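Local structure of hydratase ChsH1 (Mycobacterium tuberculosis, 4W78) at residues I39-N43 / P44-D48; V47-A50 / A51-A55; A65-Q68 / V69-M72; G86-I89 / K90-D94; P131-A135 / L136-W140. The protein catalyses, in complex with ChsH2, the hydration of the steroid enoyl-CoA 3-OPDC-CoA to 17-HOPC-CoA during cholesterol side-chain degradation. All coordinates share one frame; numbering follows the deposited sequence.

Interaction 1. Residues I39-N43 / P44-D48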
# COMPACT_ATOMS: atom_id res chain seq x y z
N ILE A 39 10.86 0.93 1.65
CA ILE A 39 12.15 0.27 1.41
C ILE A 39 13.23 0.89 2.30
O ILE A 39 14.21 0.22 2.66
CB ILE A 39 12.54 0.40 -0.10
CG1 ILE A 39 11.54 -0.35 -0.99
CG2 ILE A 39 13.97 -0.11 -0.38
CD1 ILE A 39 11.56 -1.87 -0.81
N GLY A 40 13.05 2.15 2.67
CA GLY A 40 14.01 2.86 3.50
C GLY A 40 15.19 3.40 2.72
O GLY A 40 16.26 3.65 3.29
N ASP A 41 15.00 3.60 1.41
CA ASP A 41 16.06 4.09 0.54
C ASP A 41 16.05 5.61 0.51
O ASP A 41 15.13 6.22 -0.04
CB ASP A 41 15.88 3.54 -0.88
CG ASP A 41 17.08 3.81 -1.77
OD1 ASP A 41 17.92 4.67 -1.41
OD2 ASP A 41 17.20 3.16 -2.83
N ARG A 42 17.09 6.20 1.10
CA ARG A 42 17.15 7.65 1.24
C ARG A 42 17.83 8.37 0.07
O ARG A 42 18.12 9.57 0.17
CB ARG A 42 17.86 8.01 2.56
CG ARG A 42 17.06 7.64 3.80
CD ARG A 42 17.76 8.11 5.07
NE ARG A 42 16.96 7.83 6.26
CZ ARG A 42 17.37 8.06 7.51
NH1 ARG A 42 18.57 8.58 7.73
NH2 ARG A 42 16.58 7.78 8.54
N ASN A 43 18.09 7.64 -1.02
CA ASN A 43 18.73 8.23 -2.21
C ASN A 43 17.99 9.49 -2.64
O ASN A 43 16.80 9.43 -2.97
CB ASN A 43 18.74 7.20 -3.33
CG ASN A 43 19.64 7.58 -4.49
OD1 ASN A 43 19.97 8.76 -4.69
ND2 ASN A 43 20.04 6.59 -5.27
N PRO A 44 18.67 10.64 -2.62
CA PRO A 44 17.94 11.89 -2.83
C PRO A 44 17.45 12.10 -4.26
O PRO A 44 16.58 12.94 -4.48
CB PRO A 44 18.99 12.97 -2.47
CG PRO A 44 20.29 12.31 -2.74
CD PRO A 44 20.09 10.88 -2.29
N ILE A 45 17.98 11.35 -5.23
CA ILE A 45 17.58 11.55 -6.61
C ILE A 45 16.12 11.14 -6.86
O ILE A 45 15.55 11.51 -7.88
CB ILE A 45 18.50 10.83 -7.61
CG1 ILE A 45 18.26 9.31 -7.59
CG2 ILE A 45 19.97 11.18 -7.34
CD1 ILE A 45 19.14 8.55 -8.59
N TYR A 46 15.53 10.39 -5.93
CA TYR A 46 14.14 9.94 -6.11
C TYR A 46 13.14 10.95 -5.56
O TYR A 46 11.93 10.81 -5.78
CB TYR A 46 13.92 8.59 -5.42
CG TYR A 46 14.88 7.49 -5.85
CD1 TYR A 46 15.28 7.36 -7.18
CD2 TYR A 46 15.38 6.59 -4.92
CE1 TYR A 46 16.17 6.35 -7.56
CE2 TYR A 46 16.25 5.58 -5.30
CZ TYR A 46 16.64 5.46 -6.62
OH TYR A 46 17.52 4.46 -6.98
N VAL A 47 13.64 11.96 -4.85
CA VAL A 47 12.76 12.89 -4.13
C VAL A 47 13.16 14.36 -4.23
O VAL A 47 12.43 15.22 -3.75
CB VAL A 47 12.67 12.53 -2.63
CG1 VAL A 47 12.00 11.15 -2.44
CG2 VAL A 47 14.05 12.53 -1.99
N ASP A 48 14.31 14.65 -4.84
CA ASP A 48 14.86 16.02 -4.86
C ASP A 48 15.39 16.32 -6.26
O ASP A 48 16.37 15.71 -6.69
CB ASP A 48 15.96 16.16 -3.78
CG ASP A 48 16.76 17.48 -3.85
OD1 ASP A 48 16.46 18.38 -4.65
OD2 ASP A 48 17.72 17.60 -3.06
O HOH W 1 18.77 3.69 -4.81
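Asn43 lies over one face of the Tyr46 ring, with Asn43 CB 3.6 Å from Tyr46 CE2. The amide is turned 50° from the ring plane, so the two groups do not stack flat. Asp41 reaches the edge of the same ring. Its OD2 sits in the ring plane, with Asp41 OD2 3.6 Å from Tyr46 CE2 and the carboxylate nearly perpendicular to the ring. The other oxygen, Asp41 OD1, accepts from Asn43 N at 3.0 Å and closes an Asx turn. Asn43 has CG anti to its own N (chi1 -167°). This sends Asn43 OD1 past Pro44 to Ile45 N, a straight but weak bond of 3.3 Å, and leaves ND2 on the phenol side. Ile45 CG1 rests against the same OD1.

The sequence from Asp41 to Tyr46 resembles the hydratase 2 motif of MaoC-like enzymes, with tyrosine where that motif has histidine. On the ChsH2 chain, Pro69 packs on Asn43 and Gln60 on Tyr46. One water joins the three polar ends: it lies 2.6 Å from Asp41 OD2, 2.6 Å from Tyr46 OH and 3.2 Å from Asn43 ND2. Carboxylate, phenol and amide are therefore coupled through a single molecule, which probably helps to fix their rotations.

Interaction 2. Residues V47-A50 / A51-A55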
# COMPACT_ATOMS: atom_id res chain seq x y z
N VAL A 47 13.64 11.96 -4.85
CA VAL A 47 12.76 12.89 -4.13
C VAL A 47 13.16 14.36 -4.23
O VAL A 47 12.43 15.22 -3.75
CB VAL A 47 12.67 12.53 -2.63
CG1 VAL A 47 12.00 11.15 -2.44
CG2 VAL A 47 14.05 12.53 -1.99
N ASP A 48 14.31 14.65 -4.84
CA ASP A 48 14.86 16.02 -4.86
C ASP A 48 15.39 16.32 -6.26
O ASP A 48 16.37 15.71 -6.69
CB ASP A 48 15.96 16.16 -3.78
CG ASP A 48 16.76 17.48 -3.85
OD1 ASP A 48 16.46 18.38 -4.65
OD2 ASP A 48 17.72 17.60 -3.06
N ASP A 49 14.74 17.25 -6.96
CA ASP A 49 15.12 17.64 -8.32
C ASP A 49 16.58 18.10 -8.40
O ASP A 49 17.29 17.72 -9.31
CB ASP A 49 14.22 18.77 -8.86
CG ASP A 49 12.88 18.26 -9.40
OD1 ASP A 49 12.77 17.10 -9.84
OD2 ASP A 49 11.92 19.06 -9.41
N ALA A 50 17.00 18.94 -7.45
CA ALA A 50 18.37 19.44 -7.46
C ALA A 50 19.39 18.31 -7.33
O ALA A 50 20.39 18.29 -8.03
CB ALA A 50 18.58 20.49 -6.37
N ALA A 51 19.12 17.37 -6.42
CA ALA A 51 20.00 16.22 -6.25
C ALA A 51 20.03 15.35 -7.50
O ALA A 51 21.08 14.85 -7.90
CB ALA A 51 19.60 15.41 -5.02
N ALA A 52 18.86 15.14 -8.11
CA ALA A 52 18.77 14.34 -9.33
C ALA A 52 19.57 14.99 -10.45
O ALA A 52 20.28 14.31 -11.20
CB ALA A 52 17.32 14.16 -9.74
N ARG A 53 19.47 16.31 -10.58
CA ARG A 53 20.22 17.01 -11.62
C ARG A 53 21.73 16.96 -11.39
O ARG A 53 22.49 16.92 -12.35
CB ARG A 53 19.76 18.47 -11.74
CG ARG A 53 18.40 18.63 -12.38
CD ARG A 53 18.09 20.09 -12.69
NE ARG A 53 18.11 20.93 -11.49
CZ ARG A 53 17.04 21.24 -10.77
NH1 ARG A 53 15.84 20.77 -11.11
NH2 ARG A 53 17.16 22.02 -9.70
N ALA A 54 22.16 17.00 -10.14
CA ALA A 54 23.58 16.92 -9.81
C ALA A 54 24.15 15.55 -10.19
O ALA A 54 25.36 15.40 -10.38
CB ALA A 54 23.80 17.20 -8.34
N ALA A 55 23.26 14.56 -10.28
CA ALA A 55 23.63 13.21 -10.71
C ALA A 55 23.41 13.00 -12.20
O ALA A 55 23.46 11.86 -12.69
CB ALA A 55 22.85 12.17 -9.90
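Asp48 caps the start of helix 49-54 by holding its carboxylate over the N-H groups of the first turn, those of Ala50 and Ala51. The residue occupies the N-cap position, with CG anti to its own N (chi1 171°). Asp48 OD1 accepts a weak bond from Ala51 N at 3.4 Å and another weak bond from Ala50 N. The other oxygen, OD2, rests on the methyl of Ala51. The regular helical bonds begin with Ala52 N to Asp48 O. The carboxylate would probably also interact favourably with the helix dipole.

One turn on, Arg53 folds back along the helix surface toward its start. Arg53 CB lies 3.5 Å from Asp49 O, the acceptor for its own backbone N. CG stays on the same carbonyl, with Arg53 CG 3.4 Å from Asp49 O. At CD the chain turns, bent at chi3 (-59°), and this bend brings the guanidinium over the first turn. NE and CZ remain above Asp49 O, which lies with Ala50 N on one face of the group. The two ends then part.

This is not a salt bridge. Asp49 OD2 stays 4.6 Å from Arg53 NH1, and Asp49 OD1 is bonded to Ile60 N. A crystal neighbour touches Arg53 and may influence its pose. Toward the protein, Ala51 packs on Pro44 and Ala52 on Ile45. At the tip of the arginine, Arg53 NH1 lies 3.4 Å from Asp49 CB and Arg53 NH2 3.6 Å from Ala50 CA.

Interaction 3. Residues A65-Q68 / V69-M72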
# COMPACT_ATOMS: atom_id res chain seq x y z
N ALA A 65 14.43 -0.22 -9.73
CA ALA A 65 13.79 -1.42 -9.18
C ALA A 65 12.28 -1.30 -9.03
O ALA A 65 11.63 -2.27 -8.67
CB ALA A 65 14.43 -1.80 -7.84
N MET A 66 11.72 -0.11 -9.27
CA MET A 66 10.26 0.04 -9.34
C MET A 66 9.63 -0.36 -10.67
O MET A 66 8.40 -0.31 -10.79
CB MET A 66 9.83 1.48 -9.01
CG MET A 66 9.90 1.82 -7.54
SD MET A 66 9.05 3.38 -7.18
CE MET A 66 7.33 2.86 -7.20
N ILE A 67 10.41 -0.80 -11.66
CA ILE A 67 9.84 -1.03 -13.00
C ILE A 67 8.64 -1.97 -12.98
O ILE A 67 7.61 -1.67 -13.58
CB ILE A 67 10.89 -1.46 -14.05
CG1 ILE A 67 10.26 -1.48 -15.46
CG2 ILE A 67 11.49 -2.83 -13.73
CD1 ILE A 67 9.92 -0.09 -15.97
N GLN A 68 8.73 -3.06 -12.23
CA GLN A 68 7.64 -4.03 -12.19
C GLN A 68 6.44 -3.51 -11.40
O GLN A 68 5.31 -3.96 -11.60
CB GLN A 68 8.16 -5.34 -11.60
CG GLN A 68 7.27 -6.54 -11.77
CD GLN A 68 7.99 -7.83 -11.39
OE1 GLN A 68 9.20 -7.87 -11.30
NE2 GLN A 68 7.22 -8.88 -11.16
N VAL A 69 6.67 -2.56 -10.49
CA VAL A 69 5.59 -2.01 -9.69
C VAL A 69 4.55 -1.30 -10.56
O VAL A 69 3.34 -1.44 -10.34
CB VAL A 69 6.14 -1.03 -8.62
CG1 VAL A 69 5.03 -0.45 -7.78
CG2 VAL A 69 7.14 -1.76 -7.74
N TRP A 70 5.01 -0.57 -11.56
CA TRP A 70 4.09 0.23 -12.36
C TRP A 70 3.04 -0.62 -13.02
O TRP A 70 1.88 -0.19 -13.15
CB TRP A 70 4.85 1.05 -13.41
CG TRP A 70 5.93 1.89 -12.79
CD1 TRP A 70 7.27 1.78 -13.02
CD2 TRP A 70 5.77 2.92 -11.81
NE1 TRP A 70 7.95 2.69 -12.25
CE2 TRP A 70 7.05 3.40 -11.50
CE3 TRP A 70 4.66 3.49 -11.17
CZ2 TRP A 70 7.27 4.42 -10.57
CZ3 TRP A 70 4.87 4.50 -10.24
CH2 TRP A 70 6.17 4.95 -9.96
N THR A 71 3.42 -1.84 -13.42
CA THR A 71 2.52 -2.67 -14.21
C THR A 71 1.87 -3.81 -13.42
O THR A 71 1.20 -4.67 -14.00
CB THR A 71 3.21 -3.23 -15.47
OG1 THR A 71 4.48 -3.76 -15.12
CG2 THR A 71 3.44 -2.12 -16.49
N MET A 72 2.01 -3.82 -12.11
CA MET A 72 1.29 -4.79 -11.29
C MET A 72 -0.21 -4.67 -11.50
O MET A 72 -0.73 -3.56 -11.65
CB MET A 72 1.62 -4.63 -9.80
CG MET A 72 3.09 -4.91 -9.47
SD MET A 72 3.56 -6.65 -9.73
CE MET A 72 2.97 -7.40 -8.23
O HOH W 2 4.44 -5.87 -13.48
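Met66 and Trp70 fit together one turn apart. The methionine chain bends at chi3 (78°), and this brings its methyl against the far end of the indole. Met66 CE lies 3.7 Å from Trp70 CH2. The sulfur stands obliquely to the ring, with Met66 SD 4.8 Å from the centroid of the Trp70 six-membered ring, and forms a Met-aromatic contact. The pyrrole end of the indole is filled differently. Met66 O sits over one face there, 3.3 Å from Trp70 CD1. Ile67 CD1 touches the same ring atom more loosely.

Val69 also borders Met66. Val69 CB comes within 3.2 Å of Met66 O, and Val69 CG1 meets Met66 CE, the methionine methyl, at 4.1 Å.

This short, weakly bonded helix, 67-70, lies near the centre of the chain. Ile67 and Gln68 press on strands 99-109 and 153-165. That position is consistent with the central helix of a hot-dog fold, around which the sheet curves. Trp35 of helix 29-39 packs on Met66 and Val69, and Arg28 of the ChsH2 chain bonds to Val69 O.

At the end of the turn, Met72 curls back over Gln68, with Met72 CG 3.2 Å from Gln68 O. A water donates a hydrogen bond to Gln68 O. The same water lies 2.7 Å from Thr71 OG1, which is bonded to Trp148 NE1 as well.

Interaction 4. Residues G86-I89 / K90-D94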
# COMPACT_ATOMS: atom_id res chain seq x y z
N GLY A 86 -0.98 -17.60 -18.21
CA GLY A 86 -2.25 -18.26 -17.91
C GLY A 86 -2.35 -19.68 -18.44
O GLY A 86 -2.57 -20.62 -17.66
N PRO A 87 -2.21 -19.86 -19.76
CA PRO A 87 -2.26 -21.19 -20.37
C PRO A 87 -1.18 -22.13 -19.84
O PRO A 87 -1.45 -23.33 -19.71
CB PRO A 87 -2.02 -20.90 -21.85
CG PRO A 87 -2.44 -19.49 -22.04
CD PRO A 87 -2.21 -18.78 -20.76
N ILE A 88 0.00 -21.60 -19.55
CA ILE A 88 1.10 -22.41 -19.05
C ILE A 88 0.80 -22.93 -17.65
O ILE A 88 1.00 -24.12 -17.37
CB ILE A 88 2.41 -21.61 -19.04
CG1 ILE A 88 3.00 -21.57 -20.44
CG2 ILE A 88 3.42 -22.22 -18.06
CD1 ILE A 88 3.51 -22.91 -20.90
N ILE A 89 0.29 -22.06 -16.79
CA ILE A 89 -0.07 -22.47 -15.44
C ILE A 89 -1.17 -23.54 -15.45
O ILE A 89 -1.08 -24.53 -14.73
CB ILE A 89 -0.51 -21.28 -14.56
CG1 ILE A 89 0.64 -20.29 -14.37
CG2 ILE A 89 -1.05 -21.78 -13.21
CD1 ILE A 89 1.92 -20.88 -13.79
N LYS A 90 -2.19 -23.35 -16.28
CA LYS A 90 -3.24 -24.36 -16.43
C LYS A 90 -2.70 -25.71 -16.92
O LYS A 90 -3.06 -26.75 -16.38
CB LYS A 90 -4.34 -23.87 -17.38
CG LYS A 90 -5.51 -24.83 -17.55
CD LYS A 90 -6.29 -25.00 -16.26
CE LYS A 90 -7.71 -25.52 -16.52
NZ LYS A 90 -7.74 -26.76 -17.34
N LEU A 91 -1.85 -25.67 -17.94
CA LEU A 91 -1.23 -26.87 -18.48
C LEU A 91 -0.55 -27.68 -17.37
O LEU A 91 -0.82 -28.87 -17.21
CB LEU A 91 -0.20 -26.49 -19.54
CG LEU A 91 0.59 -27.61 -20.23
CD1 LEU A 91 -0.35 -28.47 -21.08
CD2 LEU A 91 1.72 -27.03 -21.07
N PHE A 92 0.30 -27.01 -16.59
CA PHE A 92 1.07 -27.71 -15.55
C PHE A 92 0.25 -28.11 -14.32
O PHE A 92 0.49 -29.18 -13.74
CB PHE A 92 2.34 -26.93 -15.17
CG PHE A 92 3.38 -27.00 -16.24
CD1 PHE A 92 4.09 -28.18 -16.45
CD2 PHE A 92 3.63 -25.92 -17.07
CE1 PHE A 92 5.03 -28.26 -17.45
CE2 PHE A 92 4.58 -26.00 -18.08
CZ PHE A 92 5.28 -27.17 -18.27
N ASP A 93 -0.72 -27.28 -13.95
CA ASP A 93 -1.65 -27.66 -12.89
C ASP A 93 -2.40 -28.94 -13.26
O ASP A 93 -2.58 -29.83 -12.42
CB ASP A 93 -2.67 -26.55 -12.63
CG ASP A 93 -2.09 -25.41 -11.81
OD1 ASP A 93 -0.97 -25.56 -11.28
OD2 ASP A 93 -2.77 -24.37 -11.68
N ASP A 94 -2.83 -29.02 -14.51
CA ASP A 94 -3.59 -30.17 -14.99
C ASP A 94 -2.76 -31.44 -14.99
O ASP A 94 -3.29 -32.55 -14.85
CB ASP A 94 -4.15 -29.90 -16.39
CG ASP A 94 -5.34 -28.98 -16.38
OD1 ASP A 94 -5.93 -28.79 -15.29
OD2 ASP A 94 -5.71 -28.44 -17.45
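The first torsions of Ile88 and Phe92 bring a methyl to a ring edge. Phe92 has CG anti to its carbonyl carbon (chi1 -72°), while the CG2 branch of Ile88 is anti to its own N. Their i, i+4 spacing puts both side chains on one side of the helix, pointing alike. The branch meets the ring in the ring plane, with Ile88 CG2 3.8 Å from Phe92 CD2. The same atom, Phe92 CD2, lies 3.2 Å from Ile88 O, whose bonding partner is Phe92 N.

Ile89 and Asp93 repeat this side-by-side pattern on the next face of the helix. Asp93 (chi1 -78°) lays its carboxylate back along the turn, and Asp93 OD2 touches Ile89 CG2 at 3.5 Å. The other oxygen, OD1, forms a salt bridge with Lys164 of strand 153-165. Ile89 packs on that strand too, against Ile162.

All of this rides on a regular alpha helix, 85-94. Lys90 N bonds to Gly86 O at 3.1 Å, and the i to i+4 ladder continues to Asp93 N. Ile88 and Phe92 face inward, toward Ile142 and helix 3-13. Leu91 packs on Ala8 of that helix.

Lys90 follows a bent path on the exposed side, with turns at chi2 (66°) and chi4. Lys90 NZ forms a salt bridge with Asp94 OD2 at 2.6 Å, on its syn lone pair. A crystal neighbour touches this lysine and may influence its pose. The helix thus has an apolar face against the fold. Asp93 and Asp94 each pair with a lysine, which probably offsets their charge near the helix C-terminus.

Interaction 5. Residues P131-A135 / L136-W140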
# COMPACT_ATOMS: atom_id res chain seq x y z
N PRO A 131 10.75 -32.99 -17.54
CA PRO A 131 10.67 -32.89 -16.08
C PRO A 131 12.04 -33.04 -15.40
O PRO A 131 12.88 -33.82 -15.86
CB PRO A 131 9.77 -34.07 -15.71
CG PRO A 131 9.98 -35.06 -16.80
CD PRO A 131 10.21 -34.26 -18.05
N LYS A 132 12.26 -32.29 -14.33
CA LYS A 132 13.49 -32.36 -13.56
C LYS A 132 13.20 -32.82 -12.14
O LYS A 132 12.16 -32.47 -11.58
CB LYS A 132 14.16 -30.99 -13.49
CG LYS A 132 14.60 -30.41 -14.82
CD LYS A 132 15.72 -31.23 -15.43
CE LYS A 132 16.29 -30.54 -16.66
NZ LYS A 132 17.29 -31.40 -17.36
N GLN A 133 14.13 -33.58 -11.57
CA GLN A 133 14.08 -33.86 -10.15
C GLN A 133 14.67 -32.66 -9.42
O GLN A 133 15.78 -32.23 -9.72
CB GLN A 133 14.86 -35.13 -9.82
CG GLN A 133 14.40 -36.35 -10.60
CD GLN A 133 12.93 -36.65 -10.40
OE1 GLN A 133 12.41 -36.60 -9.28
NE2 GLN A 133 12.24 -36.98 -11.49
N THR A 134 13.90 -32.09 -8.50
CA THR A 134 14.37 -30.94 -7.73
C THR A 134 14.18 -31.23 -6.25
O THR A 134 13.52 -32.20 -5.89
CB THR A 134 13.60 -29.66 -8.11
OG1 THR A 134 12.40 -29.56 -7.33
CG2 THR A 134 13.24 -29.65 -9.59
N ALA A 135 14.74 -30.37 -5.41
CA ALA A 135 14.64 -30.54 -3.96
C ALA A 135 13.22 -30.35 -3.45
O ALA A 135 12.91 -30.68 -2.31
CB ALA A 135 15.59 -29.59 -3.24
N LEU A 136 12.35 -29.80 -4.31
CA LEU A 136 10.96 -29.57 -3.95
C LEU A 136 10.04 -30.63 -4.55
O LEU A 136 8.84 -30.66 -4.26
CB LEU A 136 10.51 -28.18 -4.39
CG LEU A 136 11.23 -27.00 -3.72
CD1 LEU A 136 10.78 -25.68 -4.30
CD2 LEU A 136 11.00 -27.03 -2.22
N GLY A 137 10.60 -31.50 -5.38
CA GLY A 137 9.83 -32.52 -6.07
C GLY A 137 10.05 -32.46 -7.57
O GLY A 137 10.77 -31.59 -8.07
N GLU A 138 9.44 -33.39 -8.30
CA GLU A 138 9.52 -33.37 -9.76
C GLU A 138 8.86 -32.10 -10.28
O GLU A 138 7.78 -31.72 -9.82
CB GLU A 138 8.87 -34.61 -10.37
CG GLU A 138 9.09 -34.75 -11.87
CD GLU A 138 8.42 -35.97 -12.48
OE1 GLU A 138 7.17 -36.00 -12.53
OE2 GLU A 138 9.14 -36.89 -12.92
N GLY A 139 9.50 -31.44 -11.22
CA GLY A 139 8.96 -30.20 -11.74
C GLY A 139 9.45 -29.77 -13.10
O GLY A 139 10.33 -30.41 -13.70
N TRP A 140 8.88 -28.69 -13.60
CA TRP A 140 9.29 -28.08 -14.86
C TRP A 140 9.65 -26.64 -14.61
O TRP A 140 8.97 -25.94 -13.87
CB TRP A 140 8.13 -28.10 -15.85
CG TRP A 140 7.83 -29.45 -16.42
CD1 TRP A 140 7.29 -30.52 -15.76
CD2 TRP A 140 8.03 -29.86 -17.77
NE1 TRP A 140 7.15 -31.57 -16.63
CE2 TRP A 140 7.60 -31.20 -17.87
CE3 TRP A 140 8.54 -29.23 -18.91
CZ2 TRP A 140 7.65 -31.92 -19.06
CZ3 TRP A 140 8.60 -29.95 -20.10
CH2 TRP A 140 8.16 -31.28 -20.16
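Pro131 lies on one face of the Trp140 indole. Pro131 CA stands above the Trp140 five-membered ring, 4.0 Å from its centroid and 18° off the normal, a CH-pi contact. Pro131 CD lies above the rim of the six-membered ring, 3.6 Å from Trp140 CZ2. A cis peptide bond precedes this proline. At the other end of the contact, Thr134 OG1 makes two bonds. Thr134 OG1 donates to Gly137 O at 2.7 Å, in the carbonyl plane and on a lone pair. Thr134 OG1 also accepts from Leu136 N at 3.0 Å. The torsion puts OG1 between the backbone N and the carbonyl carbon (chi1 86°), facing the turn. Gly137 O also takes Thr134 N, which comes from above the carbonyl plane.

These groups belong to a beta hairpin. A type I turn from Thr134 to Gly137 joins strands 119-134 and 139-150. Behind the turn, Lys132 and Gly139 form an antiparallel hydrogen-bonded pair. Lys132 N bonds to Gly139 O at 2.8 Å, and Gly139 N returns to Lys132 O at 2.9 Å. The first is nearly straight, the second somewhat bent.

On the sheet face opposite Lys132 and Thr134, Gln133 NE2 reaches Glu138 OE2 through a weak bond of 3.4 Å, with amide and carboxylate planes well twisted. Glu138 CG also packs on Pro131 CB. Its OE1 is held by Tyr97 OH, a stronger partner.

Further out, Tyr97 meets the Trp140 ring edge-to-face, and Trp140 pairs through its backbone with Lys164 of strand 153-165.

Overall arrangement
Interactions 1 and 2 overlap at Val47 and Asp48, and the others follow in series along the chain. The first two touch, with centres about 10 Å apart, where the loop after helix 29-39 runs into helix 49-54. Interaction 3 follows near the middle of the chain, its centre about 17 Å from that of interaction 1. Interactions 4 and 5 lie toward the far end, about 40 Å from interaction 1 between centres. They meet where Phe92 of helix 85-94 packs on Trp140 of strand 139-150. The hot-dog sheet spans these groups. ChsH2 touches interactions 1, 2 and 3 but not 4 and 5, so among these contacts the ChsH2 side is the one holding interactions 1 to 3.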